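Local coordinates for protein tRNA(Phe) 7-((3-amino-3-carboxypropyl)-4-demethylwyosine(37)-N(4))-methyltransferase 1 (Pyrococcus horikoshii, PDB 2DRV) that probably methylates the N-4 position of a demethylated wyosine derivative at position 37 of tRNA(Phe), using S-adenosyl-L-methionine as methyl donor, at residues B[30-35]-B[77-82]. Residues are numbered along the deposited sequence; the frame is centred on the assembly and turned at random.
Sequences EVDEDI and KWHREV
Glu33 and His79 meet through a short histidine-carboxylate hydrogen bond, 2.6 Å from His79 NE2 to Glu33 OE2. The oxygen offers its syn lone pair and sits almost in the imidazole plane; the N-H points at it with an angle of 158°, while carboxylate and ring are turned well out of each other's plane. His79 CB points toward the loop 30-35, and with CG between the backbone N and the carbonyl carbon (chi1 64°) NE2 is the ring atom that meets Glu33. Glu33 OE2 also forms a charge-only salt bridge with Arg80, 3.1 Å from its NH2. Here OE2 lies over one face of the guanidinium, on the NH2 side and well out of its plane, with the carboxylate and guanidinium planes only 11° apart, and no N-H points at the oxygen. One carboxylate oxygen is thus shared by His79 and Arg80.

The contact ties the loop joining helices 11-27 and 36-44 to the turn that follows edge strand 73-78 of the antiparallel sheet in this TYW3-family protein. Both sides also reach helix 167-194: Lys185 of that helix forms a salt bridge with Asp34 OD2 and a hydrogen bond with the carbonyl oxygen of His79.

Van der Waals contact is slight. Asp32 CB comes 4.2 Å from His79 CD2, and Asp32 OD1 stands over one ring face, while Asp32 OD2 accepts a hydrogen bond from the backbone N of Ser55 on strand 48-63.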
ATOM      1  N   GLU B  30      -2.183 -13.719  21.448  1.00 17.16           N
ATOM      2  CA  GLU B  30      -2.071 -12.420  20.797  1.00 17.92           C
ATOM      3  C   GLU B  30      -1.940 -12.478  19.279  1.00 18.04           C
ATOM      4  O   GLU B  30      -1.842 -11.438  18.626  1.00 20.75           O
ATOM      5  CB  GLU B  30      -0.863 -11.675  21.370  1.00 19.71           C
ATOM      6  CG  GLU B  30      -0.976 -11.348  22.850  1.00 24.16           C
ATOM      7  CD  GLU B  30       0.329 -10.839  23.431  1.00 27.18           C
ATOM      8  OE1 GLU B  30       1.373 -10.948  22.751  1.00 28.31           O
ATOM      9  OE2 GLU B  30       0.312 -10.335  24.574  1.00 31.36           O
ATOM     10  N   VAL B  31      -1.942 -13.681  18.718  1.00 16.88           N
ATOM     11  CA  VAL B  31      -1.809 -13.846  17.273  1.00 16.39           C
ATOM     12  C   VAL B  31      -3.164 -14.093  16.623  1.00 18.14           C
ATOM     13  O   VAL B  31      -3.966 -14.866  17.139  1.00 17.05           O
ATOM     14  CB  VAL B  31      -0.890 -15.046  16.934  1.00 15.55           C
ATOM     15  CG1 VAL B  31      -0.656 -15.112  15.430  1.00 16.74           C
ATOM     16  CG2 VAL B  31       0.434 -14.925  17.690  1.00 16.11           C
ATOM     17  N   ASP B  32      -3.430 -13.437  15.498  1.00 18.57           N
ATOM     18  CA  ASP B  32      -4.696 -13.667  14.816  1.00 20.01           C
ATOM     19  C   ASP B  32      -4.702 -15.165  14.505  1.00 21.88           C
ATOM     20  O   ASP B  32      -3.964 -15.620  13.639  1.00 20.62           O
ATOM     21  CB  ASP B  32      -4.775 -12.832  13.532  1.00 21.73           C
ATOM     22  CG  ASP B  32      -4.713 -11.331  13.800  1.00 24.11           C
ATOM     23  OD1 ASP B  32      -5.094 -10.896  14.909  1.00 22.55           O
ATOM     24  OD2 ASP B  32      -4.300 -10.572  12.895  1.00 26.72           O
ATOM     25  N   GLU B  33      -5.526 -15.933  15.222  1.00 23.90           N
ATOM     26  CA  GLU B  33      -5.564 -17.386  15.043  1.00 23.99           C
ATOM     27  C   GLU B  33      -5.747 -17.829  13.599  1.00 25.58           C
ATOM     28  O   GLU B  33      -5.341 -18.927  13.213  1.00 25.36           O
ATOM     29  CB  GLU B  33      -6.651 -18.016  15.933  1.00 24.73           C
ATOM     30  CG  GLU B  33      -8.092 -17.718  15.546  1.00 26.32           C
ATOM     31  CD  GLU B  33      -8.445 -16.250  15.637  1.00 29.05           C
ATOM     32  OE1 GLU B  33      -8.104 -15.614  16.658  1.00 29.07           O
ATOM     33  OE2 GLU B  33      -9.076 -15.735  14.687  1.00 30.53           O
ATOM     34  N   ASP B  34      -6.350 -16.950  12.808  1.00 26.38           N
ATOM     35  CA  ASP B  34      -6.617 -17.187  11.400  1.00 28.52           C
ATOM     36  C   ASP B  34      -5.385 -17.687  10.639  1.00 26.80           C
ATOM     37  O   ASP B  34      -5.469 -18.632   9.853  1.00 27.95           O
ATOM     38  CB  ASP B  34      -7.121 -15.880  10.774  1.00 29.94           C
ATOM     39  CG  ASP B  34      -7.662 -16.066   9.376  1.00 32.73           C
ATOM     40  OD1 ASP B  34      -6.899 -16.501   8.491  1.00 38.16           O
ATOM     41  OD2 ASP B  34      -8.858 -15.776   9.164  1.00 36.42           O
ATOM     42  N   ILE B  35      -4.243 -17.057  10.891  1.00 23.53           N
ATOM     43  CA  ILE B  35      -3.013 -17.407  10.194  1.00 22.05           C
ATOM     44  C   ILE B  35      -1.938 -18.114  11.003  1.00 20.28           C
ATOM     45  O   ILE B  35      -0.778 -18.163  10.583  1.00 19.53           O
ATOM     46  CB  ILE B  35      -2.376 -16.162   9.576  1.00 22.61           C
ATOM     47  CG1 ILE B  35      -2.076 -15.142  10.677  1.00 21.87           C
ATOM     48  CG2 ILE B  35      -3.302 -15.588   8.512  1.00 22.93           C
ATOM     49  CD1 ILE B  35      -1.405 -13.885  10.186  1.00 24.32           C
ATOM     50  N   LYS B  77     -13.308  -3.279  15.687  1.00 16.53           N
ATOM     51  CA  LYS B  77     -12.116  -3.876  15.116  1.00 18.34           C
ATOM     52  C   LYS B  77     -12.345  -5.360  14.885  1.00 17.21           C
ATOM     53  O   LYS B  77     -12.479  -6.135  15.824  1.00 19.17           O
ATOM     54  CB  LYS B  77     -10.978  -3.691  16.111  1.00 21.61           C
ATOM     55  CG  LYS B  77      -9.602  -3.659  15.443  1.00 25.09           C
ATOM     56  CD  LYS B  77      -8.497  -3.463  16.482  1.00 27.98           C
ATOM     57  CE  LYS B  77      -7.105  -3.338  15.862  1.00 30.18           C
ATOM     58  NZ  LYS B  77      -6.157  -2.888  16.880  1.00 33.31           N
ATOM     59  N   TRP B  78     -12.358  -5.855  13.654  1.00 15.43           N
ATOM     60  CA  TRP B  78     -12.574  -7.276  13.411  1.00 14.98           C
ATOM     61  C   TRP B  78     -11.585  -7.847  12.401  1.00 14.43           C
ATOM     62  O   TRP B  78     -11.176  -7.157  11.470  1.00 15.43           O
ATOM     63  CB  TRP B  78     -13.993  -7.485  12.871  1.00 13.54           C
ATOM     64  CG  TRP B  78     -15.058  -6.828  13.696  1.00 15.13           C
ATOM     65  CD1 TRP B  78     -15.633  -7.315  14.833  1.00 17.51           C
ATOM     66  CD2 TRP B  78     -15.666  -5.553  13.452  1.00 15.19           C
ATOM     67  NE1 TRP B  78     -16.562  -6.423  15.314  1.00 16.79           N
ATOM     68  CE2 TRP B  78     -16.602  -5.332  14.486  1.00 16.08           C
ATOM     69  CE3 TRP B  78     -15.508  -4.575  12.461  1.00 14.97           C
ATOM     70  CZ2 TRP B  78     -17.380  -4.172  14.559  1.00 16.64           C
ATOM     71  CZ3 TRP B  78     -16.281  -3.419  12.532  1.00 17.07           C
ATOM     72  CH2 TRP B  78     -17.206  -3.229  13.576  1.00 15.32           C
ATOM     73  N   HIS B  79     -11.180  -9.099  12.600  1.00 15.78           N
ATOM     74  CA  HIS B  79     -10.291  -9.746  11.646  1.00 17.45           C
ATOM     75  C   HIS B  79     -11.059 -10.908  11.018  1.00 17.31           C
ATOM     76  O   HIS B  79     -10.491 -11.923  10.625  1.00 16.11           O
ATOM     77  CB  HIS B  79      -8.987 -10.230  12.305  1.00 21.19           C
ATOM     78  CG  HIS B  79      -9.174 -11.286  13.348  1.00 25.46           C
ATOM     79  ND1 HIS B  79      -9.627 -11.009  14.619  1.00 28.99           N
ATOM     80  CD2 HIS B  79      -8.931 -12.617  13.317  1.00 26.82           C
ATOM     81  CE1 HIS B  79      -9.652 -12.124  15.327  1.00 29.61           C
ATOM     82  NE2 HIS B  79      -9.233 -13.114  14.561  1.00 28.34           N
ATOM     83  N   ARG B  80     -12.372 -10.719  10.931  1.00 17.32           N
ATOM     84  CA  ARG B  80     -13.301 -11.681  10.353  1.00 17.65           C
ATOM     85  C   ARG B  80     -14.376 -10.894   9.620  1.00 17.68           C
ATOM     86  O   ARG B  80     -14.404  -9.663   9.678  1.00 18.50           O
ATOM     87  CB  ARG B  80     -14.005 -12.502  11.439  1.00 17.89           C
ATOM     88  CG  ARG B  80     -13.150 -13.487  12.204  1.00 19.55           C
ATOM     89  CD  ARG B  80     -14.042 -14.266  13.165  1.00 22.51           C
ATOM     90  NE  ARG B  80     -13.336 -15.323  13.880  1.00 24.36           N
ATOM     91  CZ  ARG B  80     -12.574 -15.128  14.951  1.00 24.85           C
ATOM     92  NH1 ARG B  80     -12.413 -13.908  15.443  1.00 22.95           N
ATOM     93  NH2 ARG B  80     -11.977 -16.159  15.534  1.00 25.33           N
ATOM     94  N   GLU B  81     -15.264 -11.606   8.939  1.00 17.66           N
ATOM     95  CA  GLU B  81     -16.368 -10.954   8.254  1.00 17.44           C
ATOM     96  C   GLU B  81     -17.290 -10.485   9.366  1.00 17.01           C
ATOM     97  O   GLU B  81     -17.266 -11.035  10.465  1.00 17.42           O
ATOM     98  CB  GLU B  81     -17.087 -11.938   7.347  1.00 19.18           C
ATOM     99  CG  GLU B  81     -16.193 -12.505   6.275  1.00 21.64           C
ATOM    100  CD  GLU B  81     -16.905 -13.521   5.428  1.00 23.59           C
ATOM    101  OE1 GLU B  81     -17.733 -13.113   4.588  1.00 25.32           O
ATOM    102  OE2 GLU B  81     -16.641 -14.726   5.615  1.00 24.02           O
ATOM    103  N   VAL B  82     -18.103  -9.477   9.077  1.00 16.08           N
ATOM    104  CA  VAL B  82     -18.995  -8.903  10.075  1.00 17.38           C
ATOM    105  C   VAL B  82     -20.462  -8.871   9.666  1.00 17.90           C
ATOM    106  O   VAL B  82     -20.809  -9.063   8.503  1.00 17.74           O
ATOM    107  CB  VAL B  82     -18.586  -7.449  10.393  1.00 16.58           C
ATOM    108  CG1 VAL B  82     -17.157  -7.396  10.911  1.00 16.16           C
ATOM    109  CG2 VAL B  82     -18.710  -6.601   9.136  1.00 14.95           C
TER